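Local structure of DNA damage response protein Rtt109, putative (Neosartorya fumigata, 5ZB9) at residues C52-L57 with E422-A427; V78-T83 with Q125-P130; T88-K93 with P257-D262; E451-L456 with L460-R465. The protein probably transfers the acetyl group of acetyl-CoA to lysine side chains of histone H3 in an Asf1-dependent reaction. All coordinates share one frame; numbering follows the deposited sequence. Where two conformers were deposited one is given.

Interaction 1. Residues C52-L57 with E422-A427; sequences CENHFL and EDYKAA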
loop_
_atom_site.group_PDB
_atom_site.type_symbol
_atom_site.label_atom_id
_atom_site.label_comp_id
_atom_site.label_asym_id
_atom_site.label_seq_id
_atom_site.Cartn_x
_atom_site.Cartn_y
_atom_site.Cartn_z
ATOM N N CYS A 52 -2.673 -11.969 7.311
ATOM C CA CYS A 52 -2.808 -10.538 7.099
ATOM C C CYS A 52 -2.928 -9.788 8.414
ATOM O O CYS A 52 -3.529 -10.273 9.368
ATOM C CB CYS A 52 -4.013 -10.223 6.209
ATOM S SG CYS A 52 -4.101 -8.476 5.735
ATOM N N GLU A 53 -2.347 -8.595 8.441
ATOM C CA GLU A 53 -2.364 -7.726 9.607
ATOM C C GLU A 53 -2.886 -6.359 9.173
ATOM O O GLU A 53 -2.319 -5.745 8.276
ATOM C CB GLU A 53 -0.956 -7.631 10.215
ATOM C CG GLU A 53 -0.775 -6.650 11.375
ATOM C CD GLU A 53 0.680 -6.582 11.869
ATOM O OE1 GLU A 53 1.519 -7.345 11.352
ATOM O OE2 GLU A 53 0.992 -5.772 12.776
ATOM N N ASN A 54 -3.976 -5.895 9.779
ATOM C CA ASN A 54 -4.518 -4.578 9.451
ATOM C C ASN A 54 -3.860 -3.461 10.243
ATOM O O ASN A 54 -3.592 -3.613 11.431
ATOM C CB ASN A 54 -6.023 -4.518 9.702
ATOM C CG ASN A 54 -6.798 -5.534 8.900
ATOM O OD1 ASN A 54 -6.340 -6.016 7.866
ATOM N ND2 ASN A 54 -7.989 -5.863 9.373
ATOM N N HIS A 55 -3.610 -2.338 9.578
ATOM C CA HIS A 55 -3.113 -1.134 10.234
ATOM C C HIS A 55 -3.904 0.076 9.789
ATOM O O HIS A 55 -4.151 0.257 8.597
ATOM C CB HIS A 55 -1.641 -0.895 9.925
ATOM C CG HIS A 55 -0.728 -1.927 10.495
ATOM N ND1 HIS A 55 -0.158 -1.803 11.743
ATOM C CD2 HIS A 55 -0.273 -3.094 9.985
ATOM C CE1 HIS A 55 0.607 -2.854 11.979
ATOM N NE2 HIS A 55 0.556 -3.652 10.927
ATOM N N PHE A 56 -4.282 0.916 10.742
ATOM C CA PHE A 56 -4.951 2.158 10.404
ATOM C C PHE A 56 -4.395 3.317 11.217
ATOM O O PHE A 56 -4.285 3.241 12.434
ATOM C CB PHE A 56 -6.454 2.042 10.624
ATOM C CG PHE A 56 -7.193 3.306 10.320
ATOM C CD1 PHE A 56 -7.391 3.704 9.011
ATOM C CD2 PHE A 56 -7.678 4.102 11.341
ATOM C CE1 PHE A 56 -8.061 4.873 8.728
ATOM C CE2 PHE A 56 -8.348 5.266 11.063
ATOM C CZ PHE A 56 -8.540 5.656 9.756
ATOM N N LEU A 57 -4.039 4.391 10.528
ATOM C CA LEU A 57 -3.529 5.577 11.183
ATOM C C LEU A 57 -4.469 6.739 10.939
ATOM O O LEU A 57 -4.704 7.118 9.790
ATOM C CB LEU A 57 -2.124 5.925 10.675
ATOM C CG LEU A 57 -1.574 7.294 11.099
ATOM C CD1 LEU A 57 -1.332 7.351 12.606
ATOM C CD2 LEU A 57 -0.296 7.638 10.340
ATOM N N GLU A 422 -12.648 -8.411 14.891
ATOM C CA GLU A 422 -13.997 -7.887 15.058
ATOM C C GLU A 422 -14.001 -6.421 15.505
ATOM O O GLU A 422 -14.724 -5.592 14.943
ATOM C CB GLU A 422 -14.763 -8.752 16.067
ATOM C CG GLU A 422 -16.166 -8.260 16.387
ATOM C CD GLU A 422 -16.806 -9.015 17.546
ATOM O OE1 GLU A 422 -17.988 -9.406 17.420
ATOM O OE2 GLU A 422 -16.129 -9.208 18.584
ATOM N N ASP A 423 -13.191 -6.100 16.510
ATOM C CA ASP A 423 -13.139 -4.737 17.042
ATOM C C ASP A 423 -12.518 -3.736 16.073
ATOM O O ASP A 423 -12.922 -2.565 16.034
ATOM C CB ASP A 423 -12.370 -4.714 18.361
ATOM C CG ASP A 423 -13.129 -5.388 19.483
ATOM O OD1 ASP A 423 -14.344 -5.608 19.312
ATOM O OD2 ASP A 423 -12.516 -5.689 20.531
ATOM N N TYR A 424 -11.532 -4.193 15.306
ATOM C CA TYR A 424 -10.902 -3.347 14.298
ATOM C C TYR A 424 -11.933 -2.930 13.249
ATOM O O TYR A 424 -12.067 -1.737 12.942
ATOM C CB TYR A 424 -9.715 -4.069 13.647
ATOM C CG TYR A 424 -9.035 -3.268 12.562
ATOM C CD1 TYR A 424 -7.954 -2.441 12.854
ATOM C CD2 TYR A 424 -9.479 -3.331 11.246
ATOM C CE1 TYR A 424 -7.332 -1.698 11.860
ATOM C CE2 TYR A 424 -8.873 -2.587 10.249
ATOM C CZ TYR A 424 -7.797 -1.777 10.559
ATOM O OH TYR A 424 -7.192 -1.048 9.560
ATOM N N LYS A 425 -12.660 -3.911 12.711
ATOM C CA LYS A 425 -13.784 -3.640 11.810
ATOM C C LYS A 425 -14.776 -2.649 12.411
ATOM O O LYS A 425 -15.253 -1.746 11.726
ATOM C CB LYS A 425 -14.518 -4.931 11.456
ATOM C CG LYS A 425 -13.811 -5.826 10.445
ATOM C CD LYS A 425 -14.503 -7.196 10.349
ATOM C CE LYS A 425 -14.382 -7.812 8.957
ATOM N NZ LYS A 425 -15.186 -7.063 7.938
ATOM N N ALA A 426 -15.081 -2.805 13.696
ATOM C CA ALA A 426 -16.030 -1.907 14.348
ATOM C C ALA A 426 -15.455 -0.505 14.451
ATOM O O ALA A 426 -16.187 0.477 14.381
ATOM C CB ALA A 426 -16.417 -2.431 15.731
ATOM N N ALA A 427 -14.138 -0.411 14.609
ATOM C CA ALA A 427 -13.485 0.890 14.705
ATOM C C ALA A 427 -13.551 1.627 13.374
ATOM O O ALA A 427 -13.834 2.826 13.340
ATOM C CB ALA A 427 -12.034 0.735 15.161
#
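Y424 reaches from helix 421-432 down onto strand 50-61 and carries nearly the whole contact. Its CB leaves the helix toward the strand, and with CG anti to the backbone N (chi1 178°) the ring runs straight across to the backbone of N54-F56. CD2 and CE2 lie next to the amide of N54, each 3.5 Å from ND2 of N54. Further out, CZ meets CB of N54 at 3.4 Å, while CE1 approaches CB of F56 at 4.0 Å. The N54 methylene sits over one ring face in a CH-pi contact, CB being 3.6 Å from the Y424 centroid, and the amide is turned 43° from the ring plane. At the tip, OH is 3.4 Å from F56 CB and equally far from H55 O; its hydrogen-bond partner is OE1 of E77, on the adjoining strand 71-82. Y424 therefore spans the strand and anchors its hydroxyl beyond it. F56 points its CB toward the helix, but its ring leads off to I428 and L431, one turn and more along helix 421-432. This helix thus packs on one face of the sheet, and H55, pointing to the other face, meets L123 of helix 111-127.

Interaction 2. Residues V78-T83 with Q125-P130; sequences VLVYGT and QTHQRP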
loop_
_atom_site.group_PDB
_atom_site.type_symbol
_atom_site.label_atom_id
_atom_site.label_comp_id
_atom_site.label_asym_id
_atom_site.label_seq_id
_atom_site.Cartn_x
_atom_site.Cartn_y
_atom_site.Cartn_z
ATOM N N VAL A 78 -3.421 0.441 5.938
ATOM C CA VAL A 78 -2.409 -0.364 5.279
ATOM C C VAL A 78 -2.534 -1.819 5.699
ATOM O O VAL A 78 -2.581 -2.111 6.888
ATOM C CB VAL A 78 -1.003 0.120 5.616
ATOM C CG1 VAL A 78 0.010 -0.682 4.842
ATOM C CG2 VAL A 78 -0.863 1.613 5.327
ATOM N N LEU A 79 -2.595 -2.724 4.724
ATOM C CA LEU A 79 -2.658 -4.151 5.010
ATOM C C LEU A 79 -1.293 -4.796 4.815
ATOM O O LEU A 79 -0.668 -4.638 3.759
ATOM C CB LEU A 79 -3.690 -4.832 4.116
ATOM C CG LEU A 79 -5.039 -4.125 3.958
ATOM C CD1 LEU A 79 -5.900 -4.868 2.939
ATOM C CD2 LEU A 79 -5.757 -3.999 5.294
ATOM N N VAL A 80 -0.823 -5.517 5.829
ATOM C CA VAL A 80 0.442 -6.234 5.720
ATOM C C VAL A 80 0.173 -7.720 5.563
ATOM O O VAL A 80 -0.392 -8.349 6.453
ATOM C CB VAL A 80 1.355 -6.006 6.946
ATOM C CG1 VAL A 80 2.710 -6.671 6.733
ATOM C CG2 VAL A 80 1.534 -4.523 7.218
ATOM N N TYR A 81 0.560 -8.268 4.416
ATOM C CA TYR A 81 0.440 -9.699 4.149
ATOM C C TYR A 81 1.779 -10.388 4.358
ATOM O O TYR A 81 2.830 -9.812 4.083
ATOM C CB TYR A 81 -0.039 -9.961 2.722
ATOM C CG TYR A 81 -1.378 -9.356 2.365
ATOM C CD1 TYR A 81 -1.467 -8.074 1.829
ATOM C CD2 TYR A 81 -2.552 -10.072 2.536
ATOM C CE1 TYR A 81 -2.686 -7.529 1.491
ATOM C CE2 TYR A 81 -3.779 -9.530 2.202
ATOM C CZ TYR A 81 -3.840 -8.262 1.682
ATOM O OH TYR A 81 -5.063 -7.729 1.349
ATOM N N GLY A 82 1.737 -11.624 4.840
ATOM C CA GLY A 82 2.941 -12.417 4.985
ATOM C C GLY A 82 2.767 -13.834 4.479
ATOM O O GLY A 82 1.787 -14.503 4.794
ATOM N N THR A 83 3.709 -14.274 3.655
ATOM C CA THR A 83 3.885 -15.688 3.348
ATOM C C THR A 83 5.296 -16.082 3.776
ATOM O O THR A 83 6.028 -15.273 4.346
ATOM C CB THR A 83 3.701 -16.010 1.846
ATOM O OG1 THR A 83 4.703 -15.326 1.081
ATOM C CG2 THR A 83 2.316 -15.612 1.365
ATOM N N GLN A 125 10.203 -0.877 8.135
ATOM C CA GLN A 125 11.243 -1.129 9.134
ATOM C C GLN A 125 10.854 -2.245 10.094
ATOM O O GLN A 125 11.689 -3.057 10.473
ATOM C CB GLN A 125 11.555 0.138 9.937
ATOM C CG GLN A 125 12.074 1.302 9.094
ATOM C CD GLN A 125 12.158 2.607 9.879
ATOM O OE1 GLN A 125 12.297 2.601 11.104
ATOM N NE2 GLN A 125 12.066 3.731 9.173
ATOM N N THR A 126 9.581 -2.293 10.470
ATOM C CA THR A 126 9.142 -3.205 11.521
ATOM C C THR A 126 8.605 -4.537 11.013
ATOM O O THR A 126 8.279 -5.404 11.813
ATOM C CB THR A 126 8.044 -2.561 12.397
ATOM O OG1 THR A 126 6.898 -2.275 11.594
ATOM C CG2 THR A 126 8.534 -1.272 13.028
ATOM N N HIS A 127 8.497 -4.712 9.702
ATOM C CA HIS A 127 7.954 -5.962 9.171
ATOM C C HIS A 127 8.932 -6.637 8.238
ATOM O O HIS A 127 8.702 -7.754 7.774
ATOM C CB HIS A 127 6.616 -5.713 8.473
ATOM C CG HIS A 127 5.535 -5.313 9.420
ATOM N ND1 HIS A 127 4.633 -6.213 9.943
ATOM C CD2 HIS A 127 5.254 -4.121 9.995
ATOM C CE1 HIS A 127 3.822 -5.585 10.775
ATOM N NE2 HIS A 127 4.177 -4.314 10.824
ATOM N N GLN A 128 10.030 -5.946 7.982
ATOM C CA GLN A 128 11.156 -6.509 7.257
ATOM C C GLN A 128 11.698 -7.750 7.968
ATOM O O GLN A 128 12.073 -7.687 9.128
ATOM C CB GLN A 128 12.254 -5.455 7.111
ATOM C CG GLN A 128 13.458 -5.920 6.331
ATOM C CD GLN A 128 13.115 -6.235 4.898
ATOM O OE1 GLN A 128 12.829 -7.386 4.554
ATOM N NE2 GLN A 128 13.138 -5.212 4.047
ATOM N N ARG A 129 11.720 -8.880 7.273
ATOM C CA ARG A 129 12.308 -10.102 7.813
ATOM C C ARG A 129 13.624 -10.380 7.107
ATOM O O ARG A 129 13.756 -10.090 5.919
ATOM C CB ARG A 129 11.367 -11.291 7.641
ATOM C CG ARG A 129 10.221 -11.343 8.626
ATOM C CD ARG A 129 9.348 -12.548 8.337
ATOM N NE ARG A 129 8.488 -12.318 7.186
ATOM C CZ ARG A 129 8.024 -13.274 6.386
ATOM N NH1 ARG A 129 8.357 -14.541 6.594
ATOM N NH2 ARG A 129 7.232 -12.959 5.368
ATOM N N PRO A 130 14.606 -10.936 7.834
ATOM C CA PRO A 130 15.915 -11.281 7.261
ATOM C C PRO A 130 15.806 -12.279 6.114
ATOM O O PRO A 130 15.178 -13.329 6.266
ATOM C CB PRO A 130 16.663 -11.904 8.442
ATOM C CG PRO A 130 15.987 -11.358 9.651
ATOM C CD PRO A 130 14.547 -11.206 9.281
#
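Two kinds of interaction join V78-T83 to Q125-P130, an apolar one at V80 with H127 and a polar one at T83 with R129. In the apolar part, the methyls of V80 stand against the imidazole of H127. CG1 of V80 comes within 3.8 Å of ND1 and 4.1 Å of CG of H127, and the other methyl, CG2, lies over one face of the ring. Both side chains leave their backbones toward the other segment and meet at a slant. The H127 ring also meets that of H55, nearly at right angles; H127 packs among V80, H55 and E53 of the sheet.

The polar part is a guanidinium holding a backbone carbonyl. NH2 of R129 donates to O of T83 at 2.8 Å, with an N-H...O angle of 156°, and the oxygen lies close to the guanidinium plane at its edge. A weak second bond runs from NH1 of R129 to the same oxygen at 3.3 Å. A bend at chi3 (-77°) brings the guanidinium round to the carbonyl, and NH2 has a further partner in OG1 of T87.

Helix 111-127 is the connection of a beta-alpha-beta crossover between the parallel neighbours 86-96 and 133-140, and the contact pins the start of its exit loop to the sheet.

Interaction 3. Residues T88-K93 with P257-D262; sequences TIFVSK and PRFPDD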
loop_
_atom_site.group_PDB
_atom_site.type_symbol
_atom_site.label_atom_id
_atom_site.label_comp_id
_atom_site.label_asym_id
_atom_site.label_seq_id
_atom_site.Cartn_x
_atom_site.Cartn_y
_atom_site.Cartn_z
ATOM N N THR A 88 4.148 -8.310 2.001
ATOM C CA THR A 88 3.514 -7.308 1.158
ATOM C C THR A 88 2.830 -6.245 1.990
ATOM O O THR A 88 1.923 -6.535 2.762
ATOM C CB THR A 88 2.488 -7.934 0.201
ATOM O OG1 THR A 88 3.149 -8.884 -0.639
ATOM C CG2 THR A 88 1.857 -6.858 -0.672
ATOM N N ILE A 89 3.277 -5.009 1.820
ATOM C CA ILE A 89 2.646 -3.877 2.466
ATOM C C ILE A 89 1.752 -3.127 1.467
ATOM O O ILE A 89 2.237 -2.449 0.556
ATOM C CB ILE A 89 3.698 -2.951 3.065
ATOM C CG1 ILE A 89 4.536 -3.730 4.089
ATOM C CG2 ILE A 89 3.047 -1.754 3.723
ATOM C CD1 ILE A 89 5.577 -2.892 4.776
ATOM N N PHE A 90 0.440 -3.275 1.637
ATOM C CA PHE A 90 -0.520 -2.753 0.673
ATOM C C PHE A 90 -1.368 -1.638 1.254
ATOM O O PHE A 90 -1.967 -1.798 2.319
ATOM C CB PHE A 90 -1.434 -3.876 0.168
ATOM C CG PHE A 90 -2.557 -3.395 -0.702
ATOM C CD1 PHE A 90 -2.312 -2.979 -2.000
ATOM C CD2 PHE A 90 -3.856 -3.357 -0.222
ATOM C CE1 PHE A 90 -3.352 -2.529 -2.812
ATOM C CE2 PHE A 90 -4.896 -2.910 -1.026
ATOM C CZ PHE A 90 -4.643 -2.495 -2.322
ATOM N N VAL A 91 -1.419 -0.510 0.551
ATOM C CA VAL A 91 -2.262 0.609 0.961
ATOM C C VAL A 91 -3.685 0.369 0.467
ATOM O O VAL A 91 -3.912 0.270 -0.738
ATOM C CB VAL A 91 -1.746 1.948 0.404
ATOM C CG1 VAL A 91 -2.571 3.107 0.951
ATOM C CG2 VAL A 91 -0.265 2.119 0.719
ATOM N N SER A 92 -4.640 0.262 1.383
ATOM C CA SER A 92 -6.006 -0.033 0.982
ATOM C C SER A 92 -6.868 1.216 0.967
ATOM O O SER A 92 -7.792 1.322 0.168
ATOM C CB SER A 92 -6.624 -1.083 1.901
ATOM O OG SER A 92 -6.548 -0.679 3.254
ATOM N N LYS A 93 -6.554 2.168 1.840
ATOM C CA LYS A 93 -7.355 3.386 1.979
ATOM C C LYS A 93 -6.484 4.580 2.335
ATOM O O LYS A 93 -5.526 4.460 3.103
ATOM C CB LYS A 93 -8.435 3.210 3.062
ATOM C CG LYS A 93 -9.512 2.187 2.749
ATOM C CD LYS A 93 -10.282 1.766 4.005
ATOM C CE LYS A 93 -11.209 0.597 3.692
ATOM N NZ LYS A 93 -11.646 -0.141 4.908
ATOM N N PRO A 257 -1.379 -10.195 -8.257
ATOM C CA PRO A 257 -1.897 -10.265 -6.885
ATOM C C PRO A 257 -3.321 -9.723 -6.761
ATOM O O PRO A 257 -3.680 -8.775 -7.447
ATOM C CB PRO A 257 -0.908 -9.402 -6.099
ATOM C CG PRO A 257 -0.402 -8.418 -7.100
ATOM C CD PRO A 257 -0.376 -9.126 -8.424
ATOM N N ARG A 258 -4.119 -10.321 -5.884
ATOM C CA ARG A 258 -5.521 -9.939 -5.739
ATOM C C ARG A 258 -5.794 -9.176 -4.437
ATOM O O ARG A 258 -5.976 -9.773 -3.382
ATOM C CB ARG A 258 -6.400 -11.189 -5.829
ATOM C CG ARG A 258 -6.322 -11.866 -7.197
ATOM C CD ARG A 258 -6.554 -13.367 -7.133
ATOM N NE ARG A 258 -6.397 -13.996 -8.446
ATOM C CZ ARG A 258 -7.407 -14.276 -9.266
ATOM N NH1 ARG A 258 -8.655 -13.991 -8.915
ATOM N NH2 ARG A 258 -7.168 -14.840 -10.442
ATOM N N PHE A 259 -5.819 -7.850 -4.531
ATOM C CA PHE A 259 -6.045 -6.973 -3.383
ATOM C C PHE A 259 -7.505 -6.521 -3.312
ATOM O O PHE A 259 -8.198 -6.522 -4.331
ATOM C CB PHE A 259 -5.125 -5.746 -3.465
ATOM C CG PHE A 259 -3.665 -6.069 -3.370
ATOM C CD1 PHE A 259 -3.112 -6.500 -2.170
ATOM C CD2 PHE A 259 -2.837 -5.927 -4.473
ATOM C CE1 PHE A 259 -1.762 -6.797 -2.074
ATOM C CE2 PHE A 259 -1.480 -6.219 -4.385
ATOM C CZ PHE A 259 -0.942 -6.655 -3.182
ATOM N N PRO A 260 -7.973 -6.123 -2.111
ATOM C CA PRO A 260 -9.329 -5.583 -1.918
ATOM C C PRO A 260 -9.621 -4.337 -2.756
ATOM O O PRO A 260 -8.799 -3.417 -2.789
ATOM C CB PRO A 260 -9.362 -5.210 -0.435
ATOM C CG PRO A 260 -8.241 -5.922 0.187
ATOM C CD PRO A 260 -7.214 -6.179 -0.849
ATOM N N ASP A 261 -10.779 -4.317 -3.415
ATOM C CA ASP A 261 -11.283 -3.141 -4.131
ATOM C C ASP A 261 -10.378 -2.672 -5.272
ATOM O O ASP A 261 -10.539 -1.568 -5.778
ATOM C CB ASP A 261 -11.514 -1.985 -3.145
ATOM C CG ASP A 261 -12.410 -2.384 -1.974
ATOM O OD1 ASP A 261 -13.277 -3.266 -2.161
ATOM O OD2 ASP A 261 -12.246 -1.821 -0.865
ATOM N N ASP A 262 -9.443 -3.517 -5.680
ATOM C CA ASP A 262 -8.526 -3.203 -6.769
ATOM C C ASP A 262 -9.196 -3.407 -8.135
ATOM O O ASP A 262 -9.720 -4.481 -8.414
ATOM C CB ASP A 262 -7.272 -4.078 -6.647
ATOM C CG ASP A 262 -6.159 -3.688 -7.621
ATOM O OD1 ASP A 262 -6.434 -3.281 -8.774
ATOM O OD2 ASP A 262 -4.978 -3.815 -7.228
HETATM O O HOH W 1 -8.605 -1.323 -1.200
#
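F90 and F259 lie face to face in an offset stack, their ring planes 5° apart and their centroids separated by 4.1 Å. The two side chains slide past each other in opposite directions, which puts the root of each beside the outer part of its partner. CB of F259 sits over the F90 ring, 3.7 Å from its centroid, in a CH-pi contact, while CB of F90 is 3.7 Å from CE1 of F259. The rings overlap broadly, CG of F90 lying 3.5 Å from CD1 of F259. Different first torsions produce this match: CG of F90 is anti to the backbone N (chi1 173°), whereas that of F259 sits beside its own N (chi1 -64°).

T88 approaches F259 from another direction. Its methyl CG2 lies near the plane of the F259 ring, at the edge, 3.8 Å from CZ, so F259 is met over a face by one strand residue and at its rim by another. The strand is 86-96 of the central sheet, which further along carries A94 and S96, residues that bind CoA in another structure of this protein; the ligand is absent here. The classic beta bulge at S92 and K93, opposite E77, lies between. F259 begins a type II beta turn, ending at D262, that brings CD of P260 obliquely to within 4.0 Å of CE2 of F90.

A water fastens the backbone of the turn to the strand, donating to O of P260 at 2.6 Å and to O of S92 at 3.1 Å. S92 OG and K93 NZ turn to E77.

Interaction 4. Residues E451-L456 with L460-R465; sequences EKVASL and LWVGQR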
loop_
_atom_site.group_PDB
_atom_site.type_symbol
_atom_site.label_atom_id
_atom_site.label_comp_id
_atom_site.label_asym_id
_atom_site.label_seq_id
_atom_site.Cartn_x
_atom_site.Cartn_y
_atom_site.Cartn_z
ATOM N N GLU A 451 -13.163 8.234 21.303
ATOM C CA GLU A 451 -13.707 7.578 22.485
ATOM C C GLU A 451 -14.063 6.127 22.199
ATOM O O GLU A 451 -13.824 5.249 23.030
ATOM C CB GLU A 451 -14.928 8.335 22.991
ATOM C CG GLU A 451 -14.588 9.679 23.596
ATOM C CD GLU A 451 -15.818 10.516 23.872
ATOM O OE1 GLU A 451 -16.911 10.132 23.404
ATOM O OE2 GLU A 451 -15.692 11.557 24.556
ATOM N N LYS A 452 -14.636 5.882 21.024
ATOM C CA LYS A 452 -14.985 4.531 20.598
ATOM C C LYS A 452 -13.753 3.640 20.532
ATOM O O LYS A 452 -13.777 2.482 20.964
ATOM C CB LYS A 452 -15.670 4.566 19.235
ATOM C CG LYS A 452 -16.008 3.199 18.685
ATOM C CD LYS A 452 -17.088 2.540 19.506
ATOM C CE LYS A 452 -17.387 1.147 18.989
ATOM N NZ LYS A 452 -18.283 0.405 19.922
ATOM N N VAL A 453 -12.675 4.184 19.979
ATOM C CA VAL A 453 -11.423 3.449 19.899
ATOM C C VAL A 453 -10.920 3.117 21.298
ATOM O O VAL A 453 -10.573 1.970 21.583
ATOM C CB VAL A 453 -10.352 4.245 19.136
ATOM C CG1 VAL A 453 -9.009 3.555 19.240
ATOM C CG2 VAL A 453 -10.754 4.396 17.696
ATOM N N ALA A 454 -10.901 4.127 22.166
ATOM C CA ALA A 454 -10.494 3.953 23.560
ATOM C C ALA A 454 -11.295 2.852 24.238
ATOM O O ALA A 454 -10.736 2.025 24.954
ATOM C CB ALA A 454 -10.643 5.260 24.327
ATOM N N SER A 455 -12.602 2.833 23.998
ATOM C CA SER A 455 -13.477 1.829 24.590
ATOM C C SER A 455 -13.136 0.429 24.096
ATOM O O SER A 455 -13.070 -0.520 24.882
ATOM C CB SER A 455 -14.940 2.151 24.286
ATOM O OG SER A 455 -15.272 3.462 24.715
ATOM N N LEU A 456 -12.928 0.300 22.790
ATOM C CA LEU A 456 -12.609 -1.001 22.204
ATOM C C LEU A 456 -11.241 -1.484 22.675
ATOM O O LEU A 456 -11.009 -2.682 22.833
ATOM C CB LEU A 456 -12.637 -0.930 20.680
ATOM C CG LEU A 456 -13.962 -0.602 20.000
ATOM C CD1 LEU A 456 -13.708 -0.145 18.568
ATOM C CD2 LEU A 456 -14.871 -1.814 20.025
ATOM N N LEU A 460 -8.119 4.580 28.444
ATOM C CA LEU A 460 -8.881 5.800 28.703
ATOM C C LEU A 460 -8.746 6.773 27.551
ATOM O O LEU A 460 -9.632 7.580 27.283
ATOM C CB LEU A 460 -8.411 6.487 29.987
ATOM C CG LEU A 460 -8.805 5.937 31.355
ATOM C CD1 LEU A 460 -8.052 4.654 31.666
ATOM C CD2 LEU A 460 -8.526 6.993 32.413
ATOM N N TRP A 461 -7.602 6.697 26.888
ATOM C CA TRP A 461 -7.255 7.618 25.824
ATOM C C TRP A 461 -6.219 6.909 24.974
ATOM O O TRP A 461 -5.247 6.375 25.501
ATOM C CB TRP A 461 -6.725 8.925 26.407
ATOM C CG TRP A 461 -6.631 10.085 25.468
ATOM C CD1 TRP A 461 -7.598 11.011 25.209
ATOM C CD2 TRP A 461 -5.485 10.479 24.707
ATOM N NE1 TRP A 461 -7.135 11.946 24.314
ATOM C CE2 TRP A 461 -5.837 11.643 23.991
ATOM C CE3 TRP A 461 -4.200 9.955 24.549
ATOM C CZ2 TRP A 461 -4.952 12.289 23.132
ATOM C CZ3 TRP A 461 -3.320 10.601 23.696
ATOM C CH2 TRP A 461 -3.702 11.752 22.999
ATOM N N VAL A 462 -6.447 6.870 23.668
ATOM C CA VAL A 462 -5.553 6.174 22.751
ATOM C C VAL A 462 -4.761 7.164 21.899
ATOM O O VAL A 462 -5.303 8.162 21.420
ATOM C CB VAL A 462 -6.340 5.214 21.835
ATOM C CG1 VAL A 462 -5.448 4.643 20.732
ATOM C CG2 VAL A 462 -6.967 4.096 22.660
ATOM N N GLY A 463 -3.472 6.892 21.729
ATOM C CA GLY A 463 -2.659 7.659 20.805
ATOM C C GLY A 463 -1.578 8.477 21.470
ATOM O O GLY A 463 -1.184 8.212 22.606
ATOM N N GLN A 464 -1.079 9.467 20.746
ATOM C CA GLN A 464 -0.107 10.391 21.308
ATOM C C GLN A 464 -0.048 11.637 20.465
ATOM O O GLN A 464 -0.487 11.652 19.314
ATOM C CB GLN A 464 1.283 9.758 21.406
ATOM C CG GLN A 464 1.900 9.369 20.079
ATOM C CD GLN A 464 3.193 8.587 20.251
ATOM O OE1 GLN A 464 3.195 7.361 20.238
ATOM N NE2 GLN A 464 4.300 9.300 20.411
ATOM N N ARG A 465 0.492 12.691 21.051
ATOM C CA ARG A 465 0.635 13.948 20.351
ATOM C C ARG A 465 2.062 14.074 19.850
ATOM O O ARG A 465 3.008 13.644 20.512
ATOM C CB ARG A 465 0.259 15.113 21.262
ATOM C CG ARG A 465 -1.146 15.021 21.797
ATOM C CD ARG A 465 -1.727 16.407 21.995
ATOM N NE ARG A 465 -2.870 16.403 22.904
ATOM C CZ ARG A 465 -4.104 16.037 22.568
ATOM N NH1 ARG A 465 -4.370 15.620 21.340
ATOM N NH2 ARG A 465 -5.073 16.080 23.468
#
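V462 packs against A454 and V453, and this trio is the tight part of the contact. CG2 of V462 comes in over the helix backbone, 3.6 Å from CA of A454, a position it reaches because it stands anti to the carbonyl carbon of its own residue. The other methyl, CG1, meets CG1 of V453 at 4.0 Å, and the V453 and V462 side chains cross at about a right angle. The small A454 methyl lets the chain come close: its CA is 5.4 Å from that of W461, and CB is 3.9 Å from O of L460. V453 also touches I28 of strand 22-35, and V462 touches H416, so the inward side is filled from several parts of the fold.

The outer side is different. L460 and W461 start away from the helix and are exposed; each adds little more than backbone to the contact. Here the indole leans over the guanidinium of R465, CZ2 of W461 lying 3.5 Å above its plane. That guanidinium is also salt-bridged through NH1 to OE2 of E70. S455 faces away on the helix; in one of its two conformers OG donates to O of E451, a bond that is therefore doubtful.

No hydrogen bond crosses between E451-L456 and L460-R465. Between these two segments the contact rests on apolar packing, which depends on fit of shape rather than the directed geometry of polar bonds; the strand's polar anchors lie with I25 and E70.

All four contacts reach one mixed sheet. Strands 50-61, 71-82 and 86-96 follow each other in the chain and lie side by side, carrying interactions 1, 2 and 3, whose centres are 14 to 16 Å apart. Backbone hydrogen bonds connect interaction 2 to the strands of both others. Along the chain, interactions 2 and 3 alternate their segments, and both are nested within the loop closed by interaction 1. Interaction 4 follows in series, its centre about 14 Å from that of interaction 1, which it touches through L456 against D423 and A427, and 25 to 27 Å from those of interactions 2 and 3. C-terminal helices 421-432 and 439-457 are brought back onto the N-terminal strands.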